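Local coordinates for Lin0012 protein (Listeria innocua, PDB 3K17) that probably phosphorylates phosphomevalonate with ATP in the mevalonate pathway of isoprenoid synthesis, as a member of the GHMP kinase family, at residues 41-46 with 128-133; 49-54 with 76-81; 282-285 with 291-294; 22-27 with 242-247; 211-216 with 268-273. All coordinates share one frame; numbering follows the deposited sequence.

Contact 1 (41-46 with 128-133); sequences LTLEDS and INALMT
Leu41 and Leu43 each hold CG opposite the backbone N (chi1 -168° and 173°), and this turns both chains from the strand toward Ala130 of the helix. Leu41 brings its two methyl groups to one point. Its CD2 lies 3.6 Å from Ala130 CB, and its CD1 lies 4.0 Å from the same Ala130 CB. Leu43 reaches across with CD1, which rests 3.8 Å from Ala130 O. The same Leu43 CD1 also comes within 4.3 Å of Leu131 CD2. No hydrogen bond links the segments, so the seam is held by apolar packing. The small alanine lets the helix settle close to the sheet. The axes of the two short segments approach to 9.2 Å and run within 28° of each other. On the helix, Thr133 OG1 and Thr133 N both bond Asn129 O, from opposite faces of its carbonyl plane.

The contact belongs to the core of the N-terminal GHMP domain, where helix 119-135 packs on the mixed sheet. Strand 37-45 is paired with strands 7-18 and 99-105. Ala130 also touches Val9 of the first, and Leu41 touches Met101 and Ile103 of the second. Leu131 leans on Ala85 of helix 76-91.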
# COMPACT_ATOMS: atom_id res chain seq x y z
N LEU A 41 -8.95 -17.67 33.63
CA LEU A 41 -7.59 -17.46 33.16
C LEU A 41 -6.63 -18.23 34.09
O LEU A 41 -6.57 -17.95 35.29
CB LEU A 41 -7.25 -15.96 33.15
CG LEU A 41 -5.96 -15.58 32.41
CD1 LEU A 41 -5.96 -14.11 32.08
CD2 LEU A 41 -4.74 -15.96 33.25
N THR A 42 -5.91 -19.20 33.53
CA THR A 42 -4.96 -19.99 34.30
C THR A 42 -3.55 -19.52 33.95
O THR A 42 -3.15 -19.52 32.78
CB THR A 42 -5.13 -21.49 34.00
OG1 THR A 42 -6.49 -21.88 34.28
CG2 THR A 42 -4.19 -22.34 34.86
N LEU A 43 -2.80 -19.11 34.97
CA LEU A 43 -1.44 -18.60 34.78
C LEU A 43 -0.39 -19.44 35.48
O LEU A 43 -0.61 -19.92 36.59
CB LEU A 43 -1.35 -17.15 35.27
CG LEU A 43 0.03 -16.47 35.31
CD1 LEU A 43 -0.17 -14.97 35.33
CD2 LEU A 43 0.83 -16.91 36.54
N GLU A 44 0.75 -19.60 34.84
CA GLU A 44 1.84 -20.39 35.41
C GLU A 44 3.16 -19.89 34.85
O GLU A 44 3.18 -19.23 33.81
CB GLU A 44 1.65 -21.86 35.06
CG GLU A 44 1.87 -22.17 33.60
CD GLU A 44 1.37 -23.55 33.20
OE1 GLU A 44 0.14 -23.77 33.23
OE2 GLU A 44 2.21 -24.41 32.85
N ASP A 45 4.25 -20.19 35.54
CA ASP A 45 5.57 -19.78 35.07
C ASP A 45 5.90 -20.66 33.87
O ASP A 45 5.45 -21.79 33.80
CB ASP A 45 6.63 -19.99 36.14
CG ASP A 45 6.38 -19.16 37.39
OD1 ASP A 45 6.21 -17.92 37.26
OD2 ASP A 45 6.36 -19.74 38.49
N SER A 46 6.68 -20.12 32.95
CA SER A 46 7.08 -20.85 31.76
C SER A 46 8.44 -20.32 31.32
O SER A 46 8.97 -19.40 31.94
CB SER A 46 6.06 -20.65 30.64
OG SER A 46 5.87 -19.27 30.36
N ILE A 128 -5.80 -8.45 33.83
CA ILE A 128 -5.30 -7.52 34.83
C ILE A 128 -5.19 -8.20 36.19
O ILE A 128 -4.16 -8.10 36.87
CB ILE A 128 -6.21 -6.27 34.95
CG1 ILE A 128 -6.20 -5.49 33.62
CG2 ILE A 128 -5.74 -5.37 36.12
CD1 ILE A 128 -4.83 -5.03 33.15
N ASN A 129 -6.24 -8.91 36.60
CA ASN A 129 -6.21 -9.61 37.88
C ASN A 129 -5.13 -10.66 37.95
O ASN A 129 -4.44 -10.78 38.96
CB ASN A 129 -7.55 -10.24 38.20
CG ASN A 129 -8.44 -9.32 39.00
OD1 ASN A 129 -7.95 -8.47 39.73
ND2 ASN A 129 -9.74 -9.51 38.90
N ALA A 130 -4.98 -11.43 36.87
CA ALA A 130 -3.96 -12.48 36.84
C ALA A 130 -2.54 -11.93 36.95
O ALA A 130 -1.72 -12.47 37.69
CB ALA A 130 -4.09 -13.31 35.57
N LEU A 131 -2.23 -10.85 36.24
CA LEU A 131 -0.88 -10.29 36.28
C LEU A 131 -0.60 -9.53 37.57
O LEU A 131 0.54 -9.51 38.05
CB LEU A 131 -0.62 -9.39 35.07
CG LEU A 131 -0.52 -10.13 33.72
CD1 LEU A 131 -0.42 -9.15 32.57
CD2 LEU A 131 0.69 -11.05 33.74
N MSE A 132 -1.61 -8.88 38.13
CA MSE A 132 -1.41 -8.15 39.37
C MSE A 132 -1.24 -9.15 40.52
O MSE A 132 -0.37 -8.97 41.37
CB MSE A 132 -2.57 -7.21 39.66
CG MSE A 132 -2.67 -6.01 38.71
SE MSE A 132 -1.04 -4.97 38.54
CE MSE A 132 -0.29 -5.82 36.96
N THR A 133 -2.06 -10.19 40.54
CA THR A 133 -1.96 -11.19 41.60
C THR A 133 -0.57 -11.83 41.55
O THR A 133 0.05 -12.09 42.59
CB THR A 133 -3.02 -12.31 41.45
OG1 THR A 133 -4.33 -11.75 41.54
CG2 THR A 133 -2.86 -13.36 42.54

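Contact 2 (49-54 with 76-81); sequences NELWIP and TFTAEA
Leu51 of strand 50-52 and Ile53 just after it both meet one small side chain, Thr78 of helix 76-91. The side chains cross obliquely in both pairs. Leu51 arrives with CD2, 3.6 Å from Thr78 OG1 and 4.1 Å from Thr78 CB. Ile53 arrives with its CG2 branch, 4.0 Å from Thr78 OG1. The hydroxyl therefore has a methyl group from each neighbour against it. The threonine torsion (chi1 54°) sets OG1 between the backbone N and the carbonyl carbon. The backbones stay apart, with Leu51 CA and Ala79 CA separated by 8.8 Å.

Trp52 lies between the two contact residues and takes the other side of the strand. There its NE1 gives a hydrogen bond of 2.8 Å to Glu50 OE1. The bond is fairly straight (164°), and the oxygen lies in the indole plane. Seen from the glutamate, the nitrogen stands 38° above the carboxylate plane.

Helix 76-91 packs here on the mixed sheet of the N-terminal domain, where strand 50-52 runs parallel to strand 99-105. Thr78 also touches Ile103 of that sheet and Ala123 of helix 119-135. His185 of a second subunit packs on Thr76 and Glu80.

No hydrogen bond crosses the contact. Thr78 OG1 bonds Trp75 O instead, a carbonyl just before the helix. The hydroxyl can then sit buried against methyl groups, and van der Waals contact joins the strand to the helix.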
# COMPACT_ATOMS: atom_id res chain seq x y z
N ASN A 49 6.92 -16.33 27.28
CA ASN A 49 5.55 -15.87 27.40
C ASN A 49 4.63 -16.63 26.48
O ASN A 49 5.00 -16.95 25.35
CB ASN A 49 5.43 -14.38 27.08
CG ASN A 49 5.94 -13.51 28.19
OD1 ASN A 49 5.79 -13.86 29.36
ND2 ASN A 49 6.52 -12.37 27.83
N GLU A 50 3.42 -16.89 26.95
CA GLU A 50 2.45 -17.62 26.15
C GLU A 50 1.04 -17.19 26.50
O GLU A 50 0.66 -17.17 27.68
CB GLU A 50 2.61 -19.10 26.44
CG GLU A 50 2.63 -19.98 25.23
CD GLU A 50 2.89 -21.42 25.60
OE1 GLU A 50 2.03 -22.01 26.29
OE2 GLU A 50 3.95 -21.95 25.21
N LEU A 51 0.26 -16.82 25.49
CA LEU A 51 -1.13 -16.44 25.71
C LEU A 51 -2.01 -17.27 24.79
O LEU A 51 -1.75 -17.35 23.58
CB LEU A 51 -1.36 -14.95 25.42
CG LEU A 51 -2.84 -14.53 25.44
CD1 LEU A 51 -3.44 -14.77 26.84
CD2 LEU A 51 -2.96 -13.06 25.04
N TRP A 52 -3.03 -17.89 25.37
CA TRP A 52 -3.98 -18.69 24.62
C TRP A 52 -5.36 -18.11 24.90
O TRP A 52 -5.69 -17.84 26.06
CB TRP A 52 -4.00 -20.15 25.11
CG TRP A 52 -2.71 -20.88 25.05
CD1 TRP A 52 -1.58 -20.62 25.76
CD2 TRP A 52 -2.44 -22.07 24.29
NE1 TRP A 52 -0.62 -21.57 25.50
CE2 TRP A 52 -1.12 -22.47 24.60
CE3 TRP A 52 -3.19 -22.83 23.38
CZ2 TRP A 52 -0.53 -23.60 24.02
CZ3 TRP A 52 -2.60 -23.96 22.81
CH2 TRP A 52 -1.29 -24.33 23.14
N ILE A 53 -6.15 -17.89 23.86
CA ILE A 53 -7.52 -17.40 24.05
C ILE A 53 -8.45 -18.29 23.26
O ILE A 53 -8.02 -18.97 22.32
CB ILE A 53 -7.68 -15.92 23.63
CG1 ILE A 53 -7.38 -15.73 22.14
CG2 ILE A 53 -6.78 -15.05 24.48
CD1 ILE A 53 -7.78 -14.35 21.64
N PRO A 54 -9.74 -18.32 23.63
CA PRO A 54 -10.71 -19.17 22.94
C PRO A 54 -10.77 -19.05 21.43
O PRO A 54 -10.89 -20.05 20.73
CB PRO A 54 -12.04 -18.78 23.59
CG PRO A 54 -11.62 -18.33 24.97
CD PRO A 54 -10.39 -17.52 24.68
N THR A 76 -6.56 -8.28 20.27
CA THR A 76 -6.53 -6.91 20.74
C THR A 76 -6.89 -6.62 22.19
O THR A 76 -6.09 -6.02 22.90
CB THR A 76 -7.37 -6.00 19.81
OG1 THR A 76 -7.00 -6.26 18.45
CG2 THR A 76 -7.07 -4.54 20.09
N PHE A 77 -8.06 -7.04 22.66
CA PHE A 77 -8.41 -6.73 24.05
C PHE A 77 -7.41 -7.27 25.06
O PHE A 77 -6.97 -6.54 25.93
CB PHE A 77 -9.82 -7.22 24.39
CG PHE A 77 -10.91 -6.30 23.90
CD1 PHE A 77 -11.11 -5.05 24.51
CD2 PHE A 77 -11.73 -6.67 22.84
CE1 PHE A 77 -12.12 -4.18 24.05
CE2 PHE A 77 -12.74 -5.81 22.38
CZ PHE A 77 -12.93 -4.56 22.99
N THR A 78 -7.06 -8.55 24.95
CA THR A 78 -6.13 -9.14 25.91
C THR A 78 -4.70 -8.66 25.73
O THR A 78 -3.96 -8.52 26.72
CB THR A 78 -6.18 -10.70 25.86
OG1 THR A 78 -5.95 -11.15 24.52
CG2 THR A 78 -7.53 -11.19 26.33
N ALA A 79 -4.29 -8.40 24.49
CA ALA A 79 -2.94 -7.92 24.25
C ALA A 79 -2.80 -6.54 24.88
O ALA A 79 -1.77 -6.22 25.47
CB ALA A 79 -2.65 -7.83 22.75
N GLU A 80 -3.83 -5.72 24.75
CA GLU A 80 -3.79 -4.37 25.31
C GLU A 80 -3.70 -4.42 26.84
O GLU A 80 -2.96 -3.65 27.44
CB GLU A 80 -5.03 -3.59 24.89
CG GLU A 80 -5.05 -2.15 25.37
CD GLU A 80 -4.15 -1.25 24.56
OE1 GLU A 80 -3.58 -1.71 23.55
OE2 GLU A 80 -4.01 -0.06 24.93
N ALA A 81 -4.45 -5.33 27.45
CA ALA A 81 -4.44 -5.47 28.91
C ALA A 81 -3.04 -5.90 29.36
O ALA A 81 -2.53 -5.42 30.36
CB ALA A 81 -5.47 -6.49 29.35

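Contact 3 (282-285 with 291-294); sequences QELG and NIET
The amide of Gln282 and the carboxylate of Glu293 are the flat groups here, and their planes are turned 50° apart. Glu293 OE2 lies close to the amide plane of Gln282. The carboxylate is approached differently, since the amide nitrogen comes to OE2 from above, 37° out of the carboxylate plane. The two groups lie in a helix-loop-helix unit of the C-terminal GHMP domain. Helix 267-288 supplies Gln282, and the loop leading to helix 295-306 supplies Glu293.

The bond from Gln282 NE2 to Glu293 OE2 is short, 2.6 Å, but clearly bent at 144°. Glu293 OE1 is farther away and makes no bond to this amide. It forms a salt bridge with Arg278 NE, one turn earlier on the same helix. Both oxygens are engaged, which should hold the carboxylate in its rotation. Gln282 CG also packs against the carboxylate, 3.7 Å from Glu293 OE1.

Beside this polar pair, the apolar part of the contact is made by Ile292. Gly285 presents only backbone, and Ile292 lies directly against it. Ile292 CD1 is 3.8 Å from both Gly285 N and Gly285 CA. The backbones come close here, with Gly285 CA and Ile292 CA 5.3 Å apart. The backbone of Ile292 also bonds that of Gly318. At the loop's end Thr294 is the N-cap of helix 295-306, with OG1 bonded to Leu297 N. Leu284, which also packs on Ile233 and Phe236 of helix 226-239, has its CG 4.2 Å from Ile292 CD1.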
# COMPACT_ATOMS: atom_id res chain seq x y z
N GLN A 282 -37.55 2.23 25.05
CA GLN A 282 -38.43 1.94 23.92
C GLN A 282 -38.58 3.24 23.14
O GLN A 282 -38.54 3.24 21.91
CB GLN A 282 -39.82 1.50 24.41
CG GLN A 282 -39.88 0.19 25.17
CD GLN A 282 -41.30 -0.20 25.55
OE1 GLN A 282 -42.00 0.55 26.23
NE2 GLN A 282 -41.73 -1.37 25.11
N GLU A 283 -38.75 4.34 23.86
CA GLU A 283 -38.91 5.66 23.26
C GLU A 283 -37.66 6.03 22.47
O GLU A 283 -37.75 6.46 21.31
CB GLU A 283 -39.14 6.70 24.35
CG GLU A 283 -40.29 6.38 25.29
CD GLU A 283 -41.65 6.48 24.62
OE1 GLU A 283 -42.65 6.04 25.23
OE2 GLU A 283 -41.72 6.99 23.48
N LEU A 284 -36.51 5.87 23.10
CA LEU A 284 -35.23 6.18 22.47
C LEU A 284 -35.09 5.38 21.18
O LEU A 284 -34.72 5.92 20.14
CB LEU A 284 -34.07 5.85 23.41
CG LEU A 284 -32.66 5.99 22.83
CD1 LEU A 284 -32.45 7.40 22.31
CD2 LEU A 284 -31.62 5.66 23.90
N GLY A 285 -35.40 4.09 21.26
CA GLY A 285 -35.30 3.23 20.09
C GLY A 285 -36.19 3.71 18.96
O GLY A 285 -35.79 3.72 17.80
N ASN A 291 -33.72 -0.38 16.72
CA ASN A 291 -34.47 -1.50 17.27
C ASN A 291 -33.86 -2.04 18.57
O ASN A 291 -33.30 -3.13 18.59
CB ASN A 291 -34.56 -2.61 16.22
CG ASN A 291 -35.34 -3.81 16.70
OD1 ASN A 291 -36.37 -3.67 17.35
ND2 ASN A 291 -34.86 -5.00 16.37
N ILE A 292 -33.98 -1.26 19.64
CA ILE A 292 -33.44 -1.67 20.94
C ILE A 292 -34.27 -2.84 21.48
O ILE A 292 -33.74 -3.92 21.74
CB ILE A 292 -33.47 -0.52 21.96
CG1 ILE A 292 -32.58 0.63 21.47
CG2 ILE A 292 -32.99 -1.02 23.32
CD1 ILE A 292 -32.59 1.84 22.37
N GLU A 293 -35.56 -2.62 21.64
CA GLU A 293 -36.41 -3.70 22.12
C GLU A 293 -36.96 -4.47 20.92
O GLU A 293 -37.89 -4.04 20.26
CB GLU A 293 -37.56 -3.14 22.96
CG GLU A 293 -38.45 -4.23 23.55
CD GLU A 293 -39.41 -3.68 24.58
OE1 GLU A 293 -38.95 -3.33 25.69
OE2 GLU A 293 -40.61 -3.60 24.28
N THR A 294 -36.34 -5.62 20.64
CA THR A 294 -36.76 -6.46 19.54
C THR A 294 -38.11 -7.08 19.88
O THR A 294 -38.61 -6.91 20.99
CB THR A 294 -35.77 -7.61 19.28
OG1 THR A 294 -35.66 -8.41 20.47
CG2 THR A 294 -34.40 -7.06 18.92

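Contact 4 (22-27 with 242-247); sequences AVVESG and KNYQHF
Glu25 OE2 is held by two groups. Tyr244 OH donates a hydrogen bond of 2.7 Å to Glu25 OE2, and Lys237 NZ makes a salt bridge to the same oxygen. The tyrosine hydroxyl uses the anti lone pair of OE2, the one turned away from the other oxygen. Glu25 OE2 sits at the edge of the phenol ring, in its plane. The carboxylate itself is turned 74° from that ring. The two side chains reach toward each other from opposite directions. Tyr244 starts with CG opposite its backbone N (chi1 -176°), and the ring then extends from the helix. Glu25 bends at chi2 (-56°) to bring its carboxylate round to the hydroxyl. Val24 CG2 adds a looser contact, 4.1 Å from Tyr244 OH.

One turn along the helix, Phe247 meets the start of the loop. Its ring edge faces the backbone, with Phe247 CE2 3.7 Å from Ala22 N. The methyl group packs there too, Ala22 CB lying 3.9 Å from Phe247 CE2. A short 3-10 turn at residues 22-24 shapes the loop, and Glu25 N bonds Ala22 O at 2.8 Å.

The contact ties the loop between strands 7-18 and 29-35 to helix 241-264, far along the chain. Its chemistry is mixed. Apolar packing lies at Ala22, and a polar bond lies at Glu25. The lysine and the hydroxyl together would probably favour the ionised carboxylate.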
# COMPACT_ATOMS: atom_id res chain seq x y z
N ALA A 22 -27.47 5.81 28.59
CA ALA A 22 -27.23 7.07 29.29
C ALA A 22 -25.90 6.97 30.04
O ALA A 22 -25.16 7.95 30.17
CB ALA A 22 -28.37 7.35 30.27
N VAL A 23 -25.60 5.76 30.51
CA VAL A 23 -24.39 5.53 31.27
C VAL A 23 -23.10 5.90 30.53
O VAL A 23 -22.08 6.12 31.17
CB VAL A 23 -24.32 4.05 31.76
CG1 VAL A 23 -24.06 3.11 30.59
CG2 VAL A 23 -23.27 3.91 32.83
N VAL A 24 -23.15 5.99 29.21
CA VAL A 24 -21.95 6.36 28.47
C VAL A 24 -21.59 7.81 28.79
O VAL A 24 -20.43 8.21 28.67
CB VAL A 24 -22.12 6.20 26.93
CG1 VAL A 24 -22.61 4.80 26.60
CG2 VAL A 24 -23.08 7.24 26.39
N GLU A 25 -22.58 8.59 29.20
CA GLU A 25 -22.35 9.99 29.55
C GLU A 25 -21.63 10.08 30.89
O GLU A 25 -21.97 9.36 31.83
CB GLU A 25 -23.68 10.75 29.63
CG GLU A 25 -24.50 10.78 28.34
CD GLU A 25 -23.73 11.35 27.16
OE1 GLU A 25 -22.79 12.15 27.38
OE2 GLU A 25 -24.06 11.00 26.01
N SER A 26 -20.64 10.96 30.96
CA SER A 26 -19.86 11.14 32.18
C SER A 26 -20.76 11.43 33.38
O SER A 26 -21.79 12.09 33.25
CB SER A 26 -18.86 12.29 32.00
OG SER A 26 -17.98 12.04 30.92
N GLY A 27 -20.38 10.92 34.54
CA GLY A 27 -21.16 11.17 35.74
C GLY A 27 -22.52 10.50 35.81
O GLY A 27 -23.22 10.64 36.80
N LYS A 242 -32.43 17.50 21.73
CA LYS A 242 -33.55 17.72 22.64
C LYS A 242 -34.14 16.41 23.13
O LYS A 242 -34.34 16.22 24.33
CB LYS A 242 -34.64 18.55 21.95
CG LYS A 242 -35.81 18.89 22.86
CD LYS A 242 -36.83 19.77 22.16
CE LYS A 242 -38.00 20.10 23.09
NZ LYS A 242 -39.02 20.96 22.43
N ASN A 243 -34.43 15.51 22.20
CA ASN A 243 -35.00 14.22 22.55
C ASN A 243 -33.99 13.38 23.34
O ASN A 243 -34.35 12.75 24.32
CB ASN A 243 -35.43 13.46 21.29
CG ASN A 243 -36.74 13.97 20.73
OD1 ASN A 243 -37.09 13.69 19.58
ND2 ASN A 243 -37.48 14.71 21.54
N TYR A 244 -32.74 13.40 22.90
CA TYR A 244 -31.70 12.63 23.58
C TYR A 244 -31.55 13.13 25.01
O TYR A 244 -31.41 12.34 25.94
CB TYR A 244 -30.36 12.77 22.85
CG TYR A 244 -29.26 11.92 23.46
CD1 TYR A 244 -29.30 10.53 23.39
CD2 TYR A 244 -28.19 12.52 24.13
CE1 TYR A 244 -28.30 9.75 23.97
CE2 TYR A 244 -27.18 11.74 24.72
CZ TYR A 244 -27.25 10.36 24.63
OH TYR A 244 -26.25 9.59 25.19
N GLN A 245 -31.58 14.45 25.18
CA GLN A 245 -31.45 15.03 26.51
C GLN A 245 -32.65 14.66 27.38
O GLN A 245 -32.52 14.52 28.60
CB GLN A 245 -31.30 16.55 26.42
CG GLN A 245 -30.99 17.21 27.76
CD GLN A 245 -29.77 16.61 28.44
OE1 GLN A 245 -28.64 16.71 27.94
NE2 GLN A 245 -29.98 15.98 29.59
N HIS A 246 -33.81 14.52 26.76
CA HIS A 246 -35.02 14.14 27.49
C HIS A 246 -34.80 12.74 28.03
O HIS A 246 -35.16 12.42 29.16
CB HIS A 246 -36.24 14.15 26.57
CG HIS A 246 -37.48 13.61 27.22
ND1 HIS A 246 -38.07 14.21 28.31
CD2 HIS A 246 -38.24 12.52 26.93
CE1 HIS A 246 -39.14 13.52 28.66
NE2 HIS A 246 -39.26 12.49 27.84
N PHE A 247 -34.22 11.89 27.19
CA PHE A 247 -33.91 10.52 27.56
C PHE A 247 -33.01 10.52 28.79
O PHE A 247 -33.32 9.89 29.80
CB PHE A 247 -33.22 9.80 26.40
CG PHE A 247 -32.55 8.51 26.80
CD1 PHE A 247 -33.29 7.46 27.34
CD2 PHE A 247 -31.17 8.36 26.67
CE1 PHE A 247 -32.67 6.27 27.73
CE2 PHE A 247 -30.54 7.18 27.06
CZ PHE A 247 -31.29 6.14 27.59

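Contact 5 (211-216 with 268-273); sequences PVPTFS and ELLYSS
Tyr271 meets Pro213 mainly through the far end of its side chain. From CB the chain leaves helix 267-288 with CG opposite the carbonyl carbon (chi1 -59°), and CB and CG serve as the stem. The ring then swings toward the turn that leads into strand 214-219. This strand belongs to the four-stranded antiparallel sheet of the C-terminal GHMP domain, whose strand order matches a ferredoxin-like fold.

Along the ring, Tyr271 CE1 grazes Pro213 CB at 4.2 Å. Next, Tyr271 CZ lies 4.1 Å from Pro213 CG. At the tip, Tyr271 OH lies 3.4 Å from Pro213 CB and 3.5 Å from Pro213 CG. The proline stands obliquely to the ring. The hydroxyl is buried by this contact and has no hydrogen-bond partner in the model. Its neighbours across the contact are carbons.

Leu270, the residue before, covers the other part of the turn. Unlike the tyrosine, Leu270 has CG opposite its backbone N (chi1 177°), which brings CD2 to the two prolines. The prolines give the turn a rigid, apolar surface without side-chain hydrogen bonds. Phe325 of strand 321-326 also packs on Pro211, Leu270 and Tyr271, so the contact continues into the sheet. Phe262 of helix 241-264 touches Pro211 as well.

On the far side of the helix Ser272 OG bonds back to Glu268 O, which also accepts from Ser272 N. Across the contact, Pro211 and Leu270 meet at about a right angle, with Pro211 CB 3.8 Å from Leu270 CD2.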
# COMPACT_ATOMS: atom_id res chain seq x y z
N PRO A 211 -31.39 -7.65 45.39
CA PRO A 211 -32.82 -7.52 45.69
C PRO A 211 -33.41 -8.88 46.05
O PRO A 211 -32.90 -9.93 45.62
CB PRO A 211 -33.40 -6.98 44.38
CG PRO A 211 -32.26 -6.22 43.80
CD PRO A 211 -31.10 -7.15 44.04
N VAL A 212 -34.48 -8.86 46.84
CA VAL A 212 -35.14 -10.10 47.25
C VAL A 212 -35.91 -10.73 46.09
O VAL A 212 -35.91 -11.95 45.94
CB VAL A 212 -36.11 -9.87 48.45
CG1 VAL A 212 -36.86 -11.16 48.78
CG2 VAL A 212 -35.32 -9.42 49.68
N PRO A 213 -36.58 -9.91 45.26
CA PRO A 213 -37.33 -10.47 44.12
C PRO A 213 -36.43 -11.34 43.26
O PRO A 213 -35.30 -10.97 42.97
CB PRO A 213 -37.80 -9.22 43.37
CG PRO A 213 -37.94 -8.20 44.47
CD PRO A 213 -36.70 -8.44 45.29
N THR A 214 -36.93 -12.51 42.85
CA THR A 214 -36.14 -13.43 42.02
C THR A 214 -35.72 -12.76 40.71
O THR A 214 -36.53 -12.15 40.02
CB THR A 214 -36.94 -14.71 41.67
OG1 THR A 214 -37.31 -15.39 42.88
CG2 THR A 214 -36.09 -15.66 40.82
N PHE A 215 -34.44 -12.89 40.37
CA PHE A 215 -33.90 -12.32 39.13
C PHE A 215 -33.82 -13.41 38.06
O PHE A 215 -33.20 -14.45 38.27
CB PHE A 215 -32.50 -11.75 39.39
CG PHE A 215 -31.94 -10.94 38.26
CD1 PHE A 215 -32.52 -9.73 37.89
CD2 PHE A 215 -30.79 -11.36 37.59
CE1 PHE A 215 -31.96 -8.95 36.89
CE2 PHE A 215 -30.22 -10.58 36.59
CZ PHE A 215 -30.80 -9.37 36.24
N SER A 216 -34.44 -13.17 36.91
CA SER A 216 -34.42 -14.15 35.83
C SER A 216 -33.66 -13.63 34.60
O SER A 216 -33.80 -12.46 34.23
CB SER A 216 -35.85 -14.52 35.43
OG SER A 216 -36.50 -15.21 36.49
N GLU A 268 -41.66 -2.77 45.37
CA GLU A 268 -42.59 -2.12 44.46
C GLU A 268 -41.91 -1.01 43.67
O GLU A 268 -42.20 -0.80 42.50
CB GLU A 268 -43.79 -1.54 45.23
CG GLU A 268 -44.76 -2.58 45.78
CD GLU A 268 -45.33 -3.50 44.71
OE1 GLU A 268 -45.66 -3.00 43.61
OE2 GLU A 268 -45.44 -4.72 44.97
N LEU A 269 -41.00 -0.29 44.33
CA LEU A 269 -40.29 0.80 43.67
C LEU A 269 -39.30 0.25 42.63
O LEU A 269 -38.94 0.94 41.68
CB LEU A 269 -39.55 1.65 44.71
CG LEU A 269 -38.78 2.86 44.17
CD1 LEU A 269 -39.74 3.79 43.44
CD2 LEU A 269 -38.09 3.58 45.32
N LEU A 270 -38.86 -1.00 42.82
CA LEU A 270 -37.95 -1.62 41.87
C LEU A 270 -38.72 -1.95 40.60
O LEU A 270 -38.29 -1.61 39.50
CB LEU A 270 -37.33 -2.90 42.46
CG LEU A 270 -36.40 -3.71 41.55
CD1 LEU A 270 -35.25 -2.85 41.05
CD2 LEU A 270 -35.88 -4.91 42.31
N TYR A 271 -39.88 -2.59 40.76
CA TYR A 271 -40.71 -2.97 39.61
C TYR A 271 -41.10 -1.77 38.75
O TYR A 271 -40.93 -1.79 37.53
CB TYR A 271 -42.00 -3.68 40.07
CG TYR A 271 -41.77 -4.94 40.88
CD1 TYR A 271 -40.88 -5.92 40.44
CD2 TYR A 271 -42.43 -5.14 42.08
CE1 TYR A 271 -40.66 -7.09 41.18
CE2 TYR A 271 -42.23 -6.30 42.84
CZ TYR A 271 -41.34 -7.26 42.39
OH TYR A 271 -41.13 -8.39 43.14
N SER A 272 -41.63 -0.73 39.38
CA SER A 272 -42.04 0.45 38.63
C SER A 272 -40.86 1.14 37.95
O SER A 272 -41.01 1.66 36.86
CB SER A 272 -42.78 1.43 39.56
OG SER A 272 -42.03 1.69 40.73
N SER A 273 -39.70 1.13 38.60
CA SER A 273 -38.52 1.76 38.01
C SER A 273 -38.08 1.02 36.75
O SER A 273 -37.70 1.63 35.75
CB SER A 273 -37.36 1.77 39.02
OG SER A 273 -37.70 2.52 40.17

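The five contacts fall into two groups on opposite sides of the chain's centre. Contacts 1 and 2 share the mixed sheet of the N-terminal domain; their centres are 11 Å apart, and Ile128 of one touches Ala81 of the other. Contacts 3, 4 and 5 gather round the consecutive helices 241-264 and 267-288. Contacts 3 and 5 both use helix 267-288, with centres 22 Å apart. Contacts 3 and 4 touch through Leu284 and Phe247. Contacts 1 and 2 lie within the span of contact 4. Contacts 4 and 5 interleave, and contact 3 follows both. Contact 4 joins an early loop to helix 241-264, and so probably helps tie the two parts of the kinase together.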